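Local coordinates for FYVE, RhoGEF and PH domain-containing protein 5 (PDB 3MPX), which activates the Rho-family GTPase CDC42 by exchanging its bound GDP for GTP, and mediates VEGF-induced CDC42 activation, at residues Arg261-Met266 with Asp326-Cys331; Tyr274-Lys277 with Tyr281-Lys284; Leu180-Asn185 with Ile227-Arg232; Arg172-Gln177 with Glu219-Leu224. One frame throughout, in Å; residues are numbered along the deposited sequence.

Contact 1: residues Arg261-Met266 with Asp326-Cys331; sequences RHLFLM and DEWYGC
L263 and L265 of strand 261-266 face W328 and C331 of helix 326-331; the axes approach to 11.4 Å with N-to-C directions 29° apart, and strand and helix run roughly the same way. The nearest alpha carbons, those of L265 and C331, are still 8.8 Å apart, and no hydrogen bond crosses. W328 does most of the bridging. Its CG is anti to the carbonyl carbon (chi1 -81°), and the six-membered ring reaches the strand, with W328 CH2 3.7 Å from L263 CB. L263 CD1 lies off-centre over one face of the indole, while L265 comes in at the edge, its CB 4.0 Å from W328 CZ3. About one turn further on, C331 CB makes a looser contact with L265 CD2 at 4.3 Å. Replacing W328 by an alanine would probably open a gap between helix and strand and strip L263 and L265 of most of their cover from this helix. The helix is the C-terminal one that closes the PH-domain sandwich: W328 also rests on K246 of strand 244-254, L263 touches L250 there and Y272 of strand 269-275, and F264 turns the other way, to I227 and S230 of helix 218-230.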
loop_
_atom_site.group_PDB
_atom_site.type_symbol
_atom_site.label_atom_id
_atom_site.label_comp_id
_atom_site.label_asym_id
_atom_site.label_seq_id
_atom_site.Cartn_x
_atom_site.Cartn_y
_atom_site.Cartn_z
ATOM N N ARG A 261 6.841 -21.658 9.897
ATOM C CA ARG A 261 5.820 -20.615 9.941
ATOM C C ARG A 261 6.488 -19.241 9.765
ATOM O O ARG A 261 7.374 -18.887 10.560
ATOM C CB ARG A 261 4.982 -20.669 11.248
ATOM C CG ARG A 261 4.184 -21.964 11.483
ATOM C CD ARG A 261 2.961 -22.142 10.589
ATOM N NE ARG A 261 3.154 -23.166 9.554
ATOM C CZ ARG A 261 2.709 -24.420 9.634
ATOM N NH1 ARG A 261 2.036 -24.828 10.708
ATOM N NH2 ARG A 261 2.923 -25.274 8.635
ATOM N N HIS A 262 6.073 -18.478 8.723
ATOM C CA HIS A 262 6.633 -17.157 8.457
ATOM C C HIS A 262 5.828 -16.098 9.175
ATOM O O HIS A 262 4.621 -16.033 8.976
ATOM C CB HIS A 262 6.737 -16.873 6.951
ATOM C CG HIS A 262 7.592 -15.687 6.657
ATOM N ND1 HIS A 262 8.963 -15.804 6.543
ATOM C CD2 HIS A 262 7.252 -14.376 6.579
ATOM C CE1 HIS A 262 9.410 -14.574 6.355
ATOM N NE2 HIS A 262 8.414 -13.679 6.372
ATOM N N LEU A 263 6.492 -15.257 9.996
ATOM C CA LEU A 263 5.844 -14.230 10.830
ATOM C C LEU A 263 5.976 -12.775 10.364
ATOM O O LEU A 263 7.098 -12.258 10.318
ATOM C CB LEU A 263 6.413 -14.273 12.277
ATOM C CG LEU A 263 6.378 -15.556 13.112
ATOM C CD1 LEU A 263 6.656 -15.229 14.541
ATOM C CD2 LEU A 263 5.035 -16.264 13.029
ATOM N N PHE A 264 4.831 -12.062 10.180
ATOM C CA PHE A 264 4.839 -10.621 9.887
ATOM C C PHE A 264 4.355 -9.857 11.139
ATOM O O PHE A 264 3.158 -9.836 11.416
ATOM C CB PHE A 264 3.978 -10.281 8.674
ATOM C CG PHE A 264 4.409 -10.874 7.363
ATOM C CD1 PHE A 264 5.376 -10.250 6.581
ATOM C CD2 PHE A 264 3.819 -12.039 6.881
ATOM C CE1 PHE A 264 5.738 -10.779 5.344
ATOM C CE2 PHE A 264 4.204 -12.578 5.642
ATOM C CZ PHE A 264 5.149 -11.941 4.884
ATOM N N LEU A 265 5.292 -9.280 11.914
ATOM C CA LEU A 265 4.985 -8.540 13.146
ATOM C C LEU A 265 4.794 -7.016 12.915
ATOM O O LEU A 265 5.718 -6.295 12.535
ATOM C CB LEU A 265 6.022 -8.807 14.274
ATOM C CG LEU A 265 6.085 -7.813 15.457
ATOM C CD1 LEU A 265 5.040 -8.101 16.502
ATOM C CD2 LEU A 265 7.445 -7.799 16.097
HETATM N N MSE A 266 3.572 -6.555 13.195
HETATM C CA MSE A 266 3.163 -5.159 13.157
HETATM C C MSE A 266 2.932 -4.727 14.601
HETATM O O MSE A 266 2.780 -5.582 15.481
HETATM C CB MSE A 266 1.847 -4.992 12.380
HETATM C CG MSE A 266 2.034 -4.439 11.003
HETATM SE SE MSE A 266 2.278 -5.843 9.688
HETATM C CE MSE A 266 0.480 -6.616 9.630
ATOM N N ASP A 326 16.183 -14.311 20.925
ATOM C CA ASP A 326 16.250 -13.075 21.701
ATOM C C ASP A 326 16.083 -11.826 20.825
ATOM O O ASP A 326 15.745 -10.767 21.361
ATOM C CB ASP A 326 17.539 -13.023 22.532
ATOM C CG ASP A 326 17.564 -14.024 23.679
ATOM O OD1 ASP A 326 16.544 -14.730 23.878
ATOM O OD2 ASP A 326 18.602 -14.107 24.373
ATOM N N GLU A 327 16.278 -11.950 19.484
ATOM C CA GLU A 327 16.061 -10.852 18.536
ATOM C C GLU A 327 14.555 -10.581 18.502
ATOM O O GLU A 327 14.132 -9.451 18.737
ATOM C CB GLU A 327 16.589 -11.203 17.131
ATOM N N TRP A 328 13.755 -11.646 18.295
ATOM C CA TRP A 328 12.297 -11.614 18.285
ATOM C C TRP A 328 11.745 -11.228 19.653
ATOM O O TRP A 328 10.794 -10.448 19.717
ATOM C CB TRP A 328 11.724 -12.974 17.855
ATOM C CG TRP A 328 11.714 -13.180 16.368
ATOM C CD1 TRP A 328 12.635 -13.862 15.626
ATOM C CD2 TRP A 328 10.734 -12.686 15.440
ATOM N NE1 TRP A 328 12.289 -13.827 14.293
ATOM C CE2 TRP A 328 11.128 -13.108 14.150
ATOM C CE3 TRP A 328 9.553 -11.931 15.575
ATOM C CZ2 TRP A 328 10.385 -12.799 13.004
ATOM C CZ3 TRP A 328 8.816 -11.632 14.440
ATOM C CH2 TRP A 328 9.231 -12.063 13.173
ATOM N N TYR A 329 12.345 -11.751 20.747
ATOM C CA TYR A 329 11.864 -11.477 22.103
ATOM C C TYR A 329 11.829 -9.976 22.401
ATOM O O TYR A 329 10.772 -9.480 22.785
ATOM C CB TYR A 329 12.642 -12.261 23.182
ATOM C CG TYR A 329 12.109 -12.010 24.578
ATOM C CD1 TYR A 329 10.957 -12.649 25.033
ATOM C CD2 TYR A 329 12.717 -11.085 25.422
ATOM C CE1 TYR A 329 10.444 -12.398 26.305
ATOM C CE2 TYR A 329 12.211 -10.821 26.695
ATOM C CZ TYR A 329 11.076 -11.480 27.133
ATOM O OH TYR A 329 10.581 -11.201 28.386
ATOM N N GLY A 330 12.955 -9.287 22.166
ATOM C CA GLY A 330 13.113 -7.848 22.362
ATOM C C GLY A 330 12.200 -7.016 21.486
ATOM O O GLY A 330 11.716 -5.963 21.914
ATOM N N CYS A 331 11.941 -7.497 20.261
ATOM C CA CYS A 331 11.059 -6.820 19.316
ATOM C C CYS A 331 9.592 -7.029 19.699
ATOM O O CYS A 331 8.843 -6.052 19.750
ATOM C CB CYS A 331 11.346 -7.253 17.882
ATOM S SG CYS A 331 12.955 -6.694 17.255
#

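Contact 2: residues Tyr274-Lys277 with Tyr281-Lys284; sequences YPQK and YRLK
Y274 and R282 pair through their backbones near the turn of the hairpin, by two weak bonds: Y274 N to R282 O at 3.1 Å and R282 N to Y274 O at 3.2 Å, the second with an N-H...O angle of only 127°. Next along, P275 lies against Y281, with P275 CB 3.8 Å from Y281 CD1. The side chains of Y274 and R282 leave by the other face of the sheet. There K284, bent at its second torsion, brings its CE to 3.7 Å from Y274 CB, an alkyl contact that leaves the ammonium group beyond it. Q276 runs extended past CG and carries OE1 over the opposing strand, 3.3 Å from R282 CB; its amide plane lies only 11° from that of the R282 guanidinium. OE1 also comes near Y281 O, but both are acceptors and no bond forms. In the second shell, the Y281 ring is fixed by stacking on H262 and by an edge-to-face contact with F264, and the backbone of Y281 bonds to S230 and R232. Q276 NE2 has a weak bond to D278. P275 offers no N-H, and no salt bridge crosses the pair, which implies that the strands hold each other here by weak backbone bonds and alkyl and aromatic contacts, while strand 231-232 supports Y281 from its other edge and the charged ends of R282 and K284 stay toward the surface.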
loop_
_atom_site.group_PDB
_atom_site.type_symbol
_atom_site.label_atom_id
_atom_site.label_comp_id
_atom_site.label_asym_id
_atom_site.label_seq_id
_atom_site.Cartn_x
_atom_site.Cartn_y
_atom_site.Cartn_z
ATOM N N TYR A 274 2.443 -19.498 6.507
ATOM C CA TYR A 274 3.179 -20.664 6.059
ATOM C C TYR A 274 3.870 -20.307 4.729
ATOM O O TYR A 274 3.191 -19.995 3.733
ATOM C CB TYR A 274 2.289 -21.907 5.885
ATOM C CG TYR A 274 2.942 -22.967 5.018
ATOM C CD1 TYR A 274 4.046 -23.689 5.474
ATOM C CD2 TYR A 274 2.486 -23.219 3.728
ATOM C CE1 TYR A 274 4.677 -24.640 4.666
ATOM C CE2 TYR A 274 3.121 -24.151 2.902
ATOM C CZ TYR A 274 4.207 -24.871 3.383
ATOM O OH TYR A 274 4.815 -25.818 2.598
ATOM N N PRO A 275 5.210 -20.423 4.668
ATOM C CA PRO A 275 5.899 -20.108 3.412
ATOM C C PRO A 275 5.749 -21.176 2.336
ATOM O O PRO A 275 6.160 -22.317 2.528
ATOM C CB PRO A 275 7.359 -19.913 3.834
ATOM C CG PRO A 275 7.491 -20.553 5.153
ATOM C CD PRO A 275 6.152 -20.774 5.748
ATOM N N GLN A 276 5.193 -20.789 1.188
ATOM C CA GLN A 276 5.003 -21.679 0.032
ATOM C C GLN A 276 6.183 -21.608 -0.964
ATOM O O GLN A 276 6.943 -20.638 -0.942
ATOM C CB GLN A 276 3.669 -21.380 -0.686
ATOM C CG GLN A 276 2.425 -21.602 0.176
ATOM C CD GLN A 276 1.182 -20.935 -0.378
ATOM O OE1 GLN A 276 0.380 -20.350 0.368
ATOM N NE2 GLN A 276 0.968 -21.027 -1.691
ATOM N N LYS A 277 6.311 -22.634 -1.847
ATOM C CA LYS A 277 7.326 -22.770 -2.915
ATOM C C LYS A 277 7.339 -21.564 -3.882
ATOM O O LYS A 277 8.369 -21.269 -4.483
ATOM C CB LYS A 277 7.089 -24.073 -3.699
ATOM N N TYR A 281 2.879 -16.695 0.669
ATOM C CA TYR A 281 2.563 -17.294 1.962
ATOM C C TYR A 281 1.059 -17.569 2.098
ATOM O O TYR A 281 0.303 -17.280 1.173
ATOM C CB TYR A 281 3.047 -16.390 3.112
ATOM C CG TYR A 281 4.450 -15.855 2.948
ATOM C CD1 TYR A 281 5.543 -16.558 3.436
ATOM C CD2 TYR A 281 4.680 -14.620 2.350
ATOM C CE1 TYR A 281 6.837 -16.065 3.294
ATOM C CE2 TYR A 281 5.972 -14.124 2.189
ATOM C CZ TYR A 281 7.047 -14.846 2.670
ATOM O OH TYR A 281 8.312 -14.338 2.537
ATOM N N ARG A 282 0.637 -18.150 3.245
ATOM C CA ARG A 282 -0.757 -18.495 3.551
ATOM C C ARG A 282 -1.060 -18.080 4.972
ATOM O O ARG A 282 -0.427 -18.596 5.891
ATOM C CB ARG A 282 -0.996 -20.013 3.364
ATOM C CG ARG A 282 -2.350 -20.534 3.871
ATOM C CD ARG A 282 -3.534 -20.056 3.051
ATOM N NE ARG A 282 -3.527 -20.606 1.698
ATOM C CZ ARG A 282 -4.436 -20.320 0.772
ATOM N NH1 ARG A 282 -5.435 -19.487 1.045
ATOM N NH2 ARG A 282 -4.353 -20.865 -0.437
ATOM N N LEU A 283 -2.012 -17.149 5.161
ATOM C CA LEU A 283 -2.386 -16.678 6.496
ATOM C C LEU A 283 -2.986 -17.849 7.268
ATOM O O LEU A 283 -3.974 -18.441 6.810
ATOM C CB LEU A 283 -3.350 -15.484 6.421
ATOM C CG LEU A 283 -3.617 -14.716 7.721
ATOM C CD1 LEU A 283 -2.343 -14.102 8.313
ATOM C CD2 LEU A 283 -4.651 -13.645 7.495
ATOM N N LYS A 284 -2.307 -18.258 8.370
ATOM C CA LYS A 284 -2.725 -19.403 9.171
ATOM C C LYS A 284 -3.562 -19.006 10.367
ATOM O O LYS A 284 -4.431 -19.773 10.773
ATOM C CB LYS A 284 -1.530 -20.267 9.611
ATOM C CG LYS A 284 -0.904 -21.127 8.502
ATOM C CD LYS A 284 -1.894 -21.890 7.584
ATOM C CE LYS A 284 -1.181 -22.924 6.739
ATOM N NZ LYS A 284 -2.056 -23.496 5.679
#

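Contact 3: residues Leu180-Asn185 with Ile227-Arg232; sequences LTDYLN and IEHSVR
D182 and H229 make the whole contact between 180-185 and 227-232: H229 NE2 donates to D182 OD2 at 2.8 Å, with an N-H...O angle of 152°. The two side chains reach toward each other from their helices and span a backbone gap of 10.1 Å between the D182 and H229 alpha carbons. H229 has CG anti to its backbone N (chi1 -174°), which carries the imidazole out toward the other helix. The acceptor stands at the ring edge, somewhat tilted from the ring plane, while the imidazole meets OD2 from above the carboxylate plane, the two planes being 78° apart. A carboxylate this close would probably favour a proton on NE2 and might stabilise a charged imidazole. Around this bond the contact is loose: its two residues are partly exposed, just 72 Å² is buried, and no apolar side chains meet. The close packing lies on the far side of 227-232, where I227, S230 and V231 lie against F264 of the PH domain. I227 O accepts from S230 OG at 3.0 Å and from V231 N as the helix gives way to strand 231-232, and H229 O takes a bond from K280 NZ. The arrangement is a histidine-carboxylate link between helix 162-184 of the DH domain and the helix that leads into the PH domain, within the DH-PH tandem characteristic of Dbl-family exchange factors.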
loop_
_atom_site.group_PDB
_atom_site.type_symbol
_atom_site.label_atom_id
_atom_site.label_comp_id
_atom_site.label_asym_id
_atom_site.label_seq_id
_atom_site.Cartn_x
_atom_site.Cartn_y
_atom_site.Cartn_z
ATOM N N LEU A 180 2.480 -5.428 -12.009
ATOM C CA LEU A 180 3.318 -5.415 -13.197
ATOM C C LEU A 180 4.469 -6.393 -13.105
ATOM O O LEU A 180 4.874 -6.967 -14.132
ATOM C CB LEU A 180 3.776 -3.997 -13.540
ATOM C CG LEU A 180 2.659 -3.126 -14.171
ATOM C CD1 LEU A 180 2.986 -1.683 -14.086
ATOM C CD2 LEU A 180 2.393 -3.512 -15.628
ATOM N N THR A 181 4.926 -6.670 -11.866
ATOM C CA THR A 181 5.944 -7.691 -11.602
ATOM C C THR A 181 5.309 -9.087 -11.769
ATOM O O THR A 181 5.965 -9.973 -12.301
ATOM C CB THR A 181 6.599 -7.443 -10.259
ATOM O OG1 THR A 181 7.232 -6.163 -10.346
ATOM C CG2 THR A 181 7.608 -8.523 -9.890
ATOM N N ASP A 182 4.031 -9.271 -11.389
ATOM C CA ASP A 182 3.372 -10.557 -11.603
ATOM C C ASP A 182 3.047 -10.742 -13.092
ATOM O O ASP A 182 3.029 -11.864 -13.593
ATOM C CB ASP A 182 2.134 -10.702 -10.718
ATOM C CG ASP A 182 2.479 -11.328 -9.381
ATOM O OD1 ASP A 182 2.143 -12.519 -9.176
ATOM O OD2 ASP A 182 3.135 -10.646 -8.555
ATOM N N TYR A 183 2.841 -9.629 -13.803
ATOM C CA TYR A 183 2.565 -9.607 -15.228
ATOM C C TYR A 183 3.816 -9.978 -16.023
ATOM O O TYR A 183 3.720 -10.751 -16.969
ATOM C CB TYR A 183 2.067 -8.217 -15.620
ATOM C CG TYR A 183 1.708 -8.068 -17.077
ATOM C CD1 TYR A 183 0.563 -8.670 -17.600
ATOM C CD2 TYR A 183 2.463 -7.259 -17.921
ATOM C CE1 TYR A 183 0.194 -8.489 -18.932
ATOM C CE2 TYR A 183 2.105 -7.073 -19.260
ATOM C CZ TYR A 183 0.975 -7.698 -19.762
ATOM O OH TYR A 183 0.632 -7.524 -21.078
ATOM N N LEU A 184 4.984 -9.450 -15.613
ATOM C CA LEU A 184 6.279 -9.676 -16.268
ATOM C C LEU A 184 6.712 -11.145 -16.174
ATOM O O LEU A 184 7.249 -11.679 -17.156
ATOM C CB LEU A 184 7.346 -8.729 -15.653
ATOM C CG LEU A 184 8.804 -8.733 -16.213
ATOM C CD1 LEU A 184 8.985 -7.744 -17.346
ATOM C CD2 LEU A 184 9.803 -8.456 -15.101
ATOM N N ASN A 185 6.467 -11.798 -15.003
ATOM C CA ASN A 185 6.827 -13.205 -14.747
ATOM C C ASN A 185 6.089 -14.193 -15.656
ATOM O O ASN A 185 6.524 -15.336 -15.790
ATOM C CB ASN A 185 6.608 -13.592 -13.290
ATOM C CG ASN A 185 7.405 -12.801 -12.309
ATOM O OD1 ASN A 185 8.446 -12.225 -12.621
ATOM N ND2 ASN A 185 6.892 -12.723 -11.097
ATOM N N ILE A 227 3.370 -6.927 1.405
ATOM C CA ILE A 227 2.976 -7.975 2.368
ATOM C C ILE A 227 1.550 -8.443 2.093
ATOM O O ILE A 227 1.299 -9.642 2.176
ATOM C CB ILE A 227 3.206 -7.568 3.862
ATOM C CG1 ILE A 227 4.708 -7.475 4.169
ATOM C CG2 ILE A 227 2.519 -8.516 4.875
ATOM C CD1 ILE A 227 4.967 -6.624 5.199
ATOM N N GLU A 228 0.623 -7.530 1.740
ATOM C CA GLU A 228 -0.746 -7.936 1.412
ATOM C C GLU A 228 -0.703 -8.882 0.210
ATOM O O GLU A 228 -1.152 -10.008 0.322
ATOM C CB GLU A 228 -1.653 -6.716 1.150
ATOM N N HIS A 229 -0.052 -8.460 -0.881
ATOM C CA HIS A 229 0.097 -9.178 -2.149
ATOM C C HIS A 229 0.793 -10.553 -1.997
ATOM O O HIS A 229 0.499 -11.472 -2.779
ATOM C CB HIS A 229 0.846 -8.293 -3.171
ATOM C CG HIS A 229 0.915 -8.892 -4.539
ATOM N ND1 HIS A 229 -0.154 -8.791 -5.433
ATOM C CD2 HIS A 229 1.900 -9.624 -5.118
ATOM C CE1 HIS A 229 0.219 -9.459 -6.520
ATOM N NE2 HIS A 229 1.451 -9.969 -6.386
ATOM N N SER A 230 1.718 -10.695 -1.008
ATOM C CA SER A 230 2.425 -11.960 -0.824
ATOM C C SER A 230 1.576 -12.976 -0.062
ATOM O O SER A 230 1.543 -14.144 -0.452
ATOM C CB SER A 230 3.771 -11.749 -0.142
ATOM O OG SER A 230 3.632 -11.228 1.166
ATOM N N VAL A 231 0.866 -12.536 0.993
ATOM C CA VAL A 231 0.037 -13.423 1.804
ATOM C C VAL A 231 -1.300 -13.782 1.106
ATOM O O VAL A 231 -2.091 -12.891 0.791
ATOM C CB VAL A 231 -0.220 -12.872 3.236
ATOM C CG1 VAL A 231 -0.788 -13.962 4.141
ATOM C CG2 VAL A 231 1.038 -12.265 3.853
ATOM N N ARG A 232 -1.543 -15.101 0.894
ATOM C CA ARG A 232 -2.798 -15.683 0.402
ATOM C C ARG A 232 -3.657 -15.817 1.691
ATOM O O ARG A 232 -3.419 -16.721 2.509
ATOM C CB ARG A 232 -2.558 -17.078 -0.222
ATOM C CG ARG A 232 -2.587 -17.125 -1.736
ATOM C CD ARG A 232 -1.531 -18.069 -2.272
#

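Contact 4: residues Arg172-Gln177 with Glu219-Leu224; sequences RLFQYQ and ENLQKL
N220 OD1, on the turn beside the L221 and Q222 that meet F174, is gripped by two donors: K223 NZ, 3.3 Å away on a lone pair in the carbonyl plane, and the backbone N of F244. The axes of 172-177 and 219-224 come within 9.6 Å, crossing at -42°, and F174 reaches across between them. Its CG is anti to the carbonyl carbon (chi1 -57°), and the ring is met on two sides. Q222 CB stands over one face, 4.0 Å from the F174 centroid, a CH-pi contact; L221 CD2 comes to the edge, 3.7 Å from F174 CE2. The extended Q222 chain continues past the ring toward Q177. Their amides lie in nearly parallel planes, but Q177 NE2 and Q222 OE1 are 3.8 Å apart and no hydrogen bond crosses; the other end of the Q177 amide, OE1, is bonded to T208 OG1. With an alanine in place of F174, the Q222 chain would probably lose the ring beneath it and L221 its edge contact, opening a gap between the helices. F174 also touches T208 of helix 192-214; this is helix packing at the flank of the elongated DH bundle, where helix 218-230 lies against it.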
loop_
_atom_site.group_PDB
_atom_site.type_symbol
_atom_site.label_atom_id
_atom_site.label_comp_id
_atom_site.label_asym_id
_atom_site.label_seq_id
_atom_site.Cartn_x
_atom_site.Cartn_y
_atom_site.Cartn_z
ATOM N N ARG A 172 -1.826 3.215 -4.999
ATOM C CA ARG A 172 -2.013 2.635 -6.334
ATOM C C ARG A 172 -0.681 2.394 -7.053
ATOM O O ARG A 172 -0.559 1.434 -7.825
ATOM C CB ARG A 172 -2.882 3.554 -7.197
ATOM C CG ARG A 172 -3.412 2.909 -8.482
ATOM C CD ARG A 172 -4.280 1.675 -8.243
ATOM N NE ARG A 172 -4.665 1.067 -9.513
ATOM C CZ ARG A 172 -4.861 -0.228 -9.705
ATOM N NH1 ARG A 172 -5.225 -0.676 -10.894
ATOM N NH2 ARG A 172 -4.690 -1.090 -8.708
ATOM N N LEU A 173 0.301 3.293 -6.813
ATOM C CA LEU A 173 1.630 3.225 -7.391
ATOM C C LEU A 173 2.370 1.950 -6.973
ATOM O O LEU A 173 2.987 1.317 -7.820
ATOM C CB LEU A 173 2.425 4.493 -7.034
ATOM C CG LEU A 173 1.843 5.845 -7.521
ATOM C CD1 LEU A 173 2.707 7.002 -7.064
ATOM C CD2 LEU A 173 1.657 5.880 -9.058
ATOM N N PHE A 174 2.258 1.537 -5.693
ATOM C CA PHE A 174 2.887 0.302 -5.191
ATOM C C PHE A 174 2.138 -0.957 -5.732
ATOM O O PHE A 174 2.751 -2.008 -5.940
ATOM C CB PHE A 174 2.991 0.317 -3.653
ATOM C CG PHE A 174 3.744 1.515 -3.100
ATOM C CD1 PHE A 174 5.122 1.636 -3.269
ATOM C CD2 PHE A 174 3.080 2.508 -2.384
ATOM C CE1 PHE A 174 5.816 2.747 -2.763
ATOM C CE2 PHE A 174 3.783 3.620 -1.876
ATOM C CZ PHE A 174 5.146 3.734 -2.080
ATOM N N GLN A 175 0.832 -0.802 -6.032
ATOM C CA GLN A 175 -0.027 -1.808 -6.627
ATOM C C GLN A 175 0.385 -2.082 -8.071
ATOM O O GLN A 175 0.500 -3.250 -8.446
ATOM C CB GLN A 175 -1.499 -1.389 -6.522
ATOM C CG GLN A 175 -2.109 -1.647 -5.125
ATOM C CD GLN A 175 -3.462 -1.002 -4.919
ATOM O OE1 GLN A 175 -4.129 -0.548 -5.852
ATOM N NE2 GLN A 175 -3.897 -0.930 -3.675
ATOM N N TYR A 176 0.671 -1.028 -8.874
ATOM C CA TYR A 176 1.134 -1.210 -10.258
ATOM C C TYR A 176 2.446 -2.022 -10.232
ATOM O O TYR A 176 2.564 -3.002 -10.955
ATOM C CB TYR A 176 1.380 0.131 -10.951
ATOM C CG TYR A 176 0.168 0.986 -11.258
ATOM C CD1 TYR A 176 -1.042 0.409 -11.639
ATOM C CD2 TYR A 176 0.267 2.373 -11.303
ATOM C CE1 TYR A 176 -2.146 1.194 -11.967
ATOM C CE2 TYR A 176 -0.830 3.168 -11.632
ATOM C CZ TYR A 176 -2.039 2.575 -11.940
ATOM O OH TYR A 176 -3.117 3.367 -12.239
ATOM N N GLN A 177 3.388 -1.661 -9.330
ATOM C CA GLN A 177 4.648 -2.363 -9.093
ATOM C C GLN A 177 4.429 -3.842 -8.819
ATOM O O GLN A 177 4.999 -4.657 -9.532
ATOM C CB GLN A 177 5.398 -1.722 -7.932
ATOM C CG GLN A 177 6.148 -0.463 -8.352
ATOM C CD GLN A 177 6.924 0.214 -7.242
ATOM O OE1 GLN A 177 7.886 0.939 -7.511
ATOM N NE2 GLN A 177 6.521 0.030 -5.974
ATOM N N GLU A 219 7.559 4.433 3.153
ATOM C CA GLU A 219 8.256 3.146 3.339
ATOM C C GLU A 219 7.312 2.097 3.904
ATOM O O GLU A 219 7.269 0.979 3.393
ATOM C CB GLU A 219 9.516 3.288 4.210
ATOM N N ASN A 220 6.495 2.490 4.897
ATOM C CA ASN A 220 5.492 1.621 5.512
ATOM C C ASN A 220 4.372 1.241 4.542
ATOM O O ASN A 220 3.976 0.064 4.517
ATOM C CB ASN A 220 4.903 2.231 6.778
ATOM C CG ASN A 220 4.419 1.151 7.699
ATOM O OD1 ASN A 220 5.221 0.418 8.292
ATOM N ND2 ASN A 220 3.110 0.958 7.754
ATOM N N LEU A 221 3.876 2.227 3.741
ATOM C CA LEU A 221 2.833 2.005 2.740
ATOM C C LEU A 221 3.299 0.934 1.754
ATOM O O LEU A 221 2.526 0.042 1.408
ATOM C CB LEU A 221 2.457 3.316 1.999
ATOM C CG LEU A 221 1.306 3.232 0.961
ATOM C CD1 LEU A 221 0.042 2.613 1.563
ATOM C CD2 LEU A 221 0.970 4.598 0.390
ATOM N N GLN A 222 4.583 0.993 1.364
ATOM C CA GLN A 222 5.194 0.024 0.473
ATOM C C GLN A 222 5.229 -1.355 1.132
ATOM O O GLN A 222 4.725 -2.296 0.524
ATOM C CB GLN A 222 6.601 0.482 0.032
ATOM C CG GLN A 222 7.388 -0.582 -0.740
ATOM C CD GLN A 222 8.516 0.005 -1.526
ATOM O OE1 GLN A 222 8.524 -0.006 -2.762
ATOM N NE2 GLN A 222 9.505 0.503 -0.827
ATOM N N LYS A 223 5.785 -1.476 2.368
ATOM C CA LYS A 223 5.859 -2.765 3.076
ATOM C C LYS A 223 4.507 -3.461 3.098
ATOM O O LYS A 223 4.419 -4.603 2.648
ATOM C CB LYS A 223 6.410 -2.623 4.509
ATOM C CG LYS A 223 7.931 -2.498 4.583
ATOM C CD LYS A 223 8.434 -2.058 5.963
ATOM C CE LYS A 223 8.469 -0.561 6.189
ATOM N NZ LYS A 223 8.366 -0.210 7.635
ATOM N N LEU A 224 3.441 -2.727 3.512
ATOM C CA LEU A 224 2.084 -3.257 3.630
ATOM C C LEU A 224 1.478 -3.628 2.280
ATOM O O LEU A 224 0.719 -4.612 2.225
ATOM C CB LEU A 224 1.159 -2.319 4.425
ATOM C CG LEU A 224 1.657 -1.814 5.830
ATOM C CD1 LEU A 224 0.547 -1.073 6.576
ATOM C CD2 LEU A 224 2.262 -2.938 6.706
#

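In the fold
From the N terminus, helix 162-184 brings first 172-177 and then 180-185. The chain then passes through helix 192-214 and returns along helix 218-230, where 219-224 closes contact 4 and 227-232 closes contact 3. Their segments alternate, and the two contacts cross, fastening the same pair of helices at points 11 Å apart between centres. Strand 231-232 then joins the PH sheet beside 281-288, which links contact 3 to contact 2 by backbone bonds. Contact 1 opens later at 261-266 and closes only at 326-331, in the last helix of the PH domain; the short hairpin of contact 2 lies wholly between. F264 also packs on 227-232, the end of the connecting helix that contacts 3 and 4 hold to the DH domain.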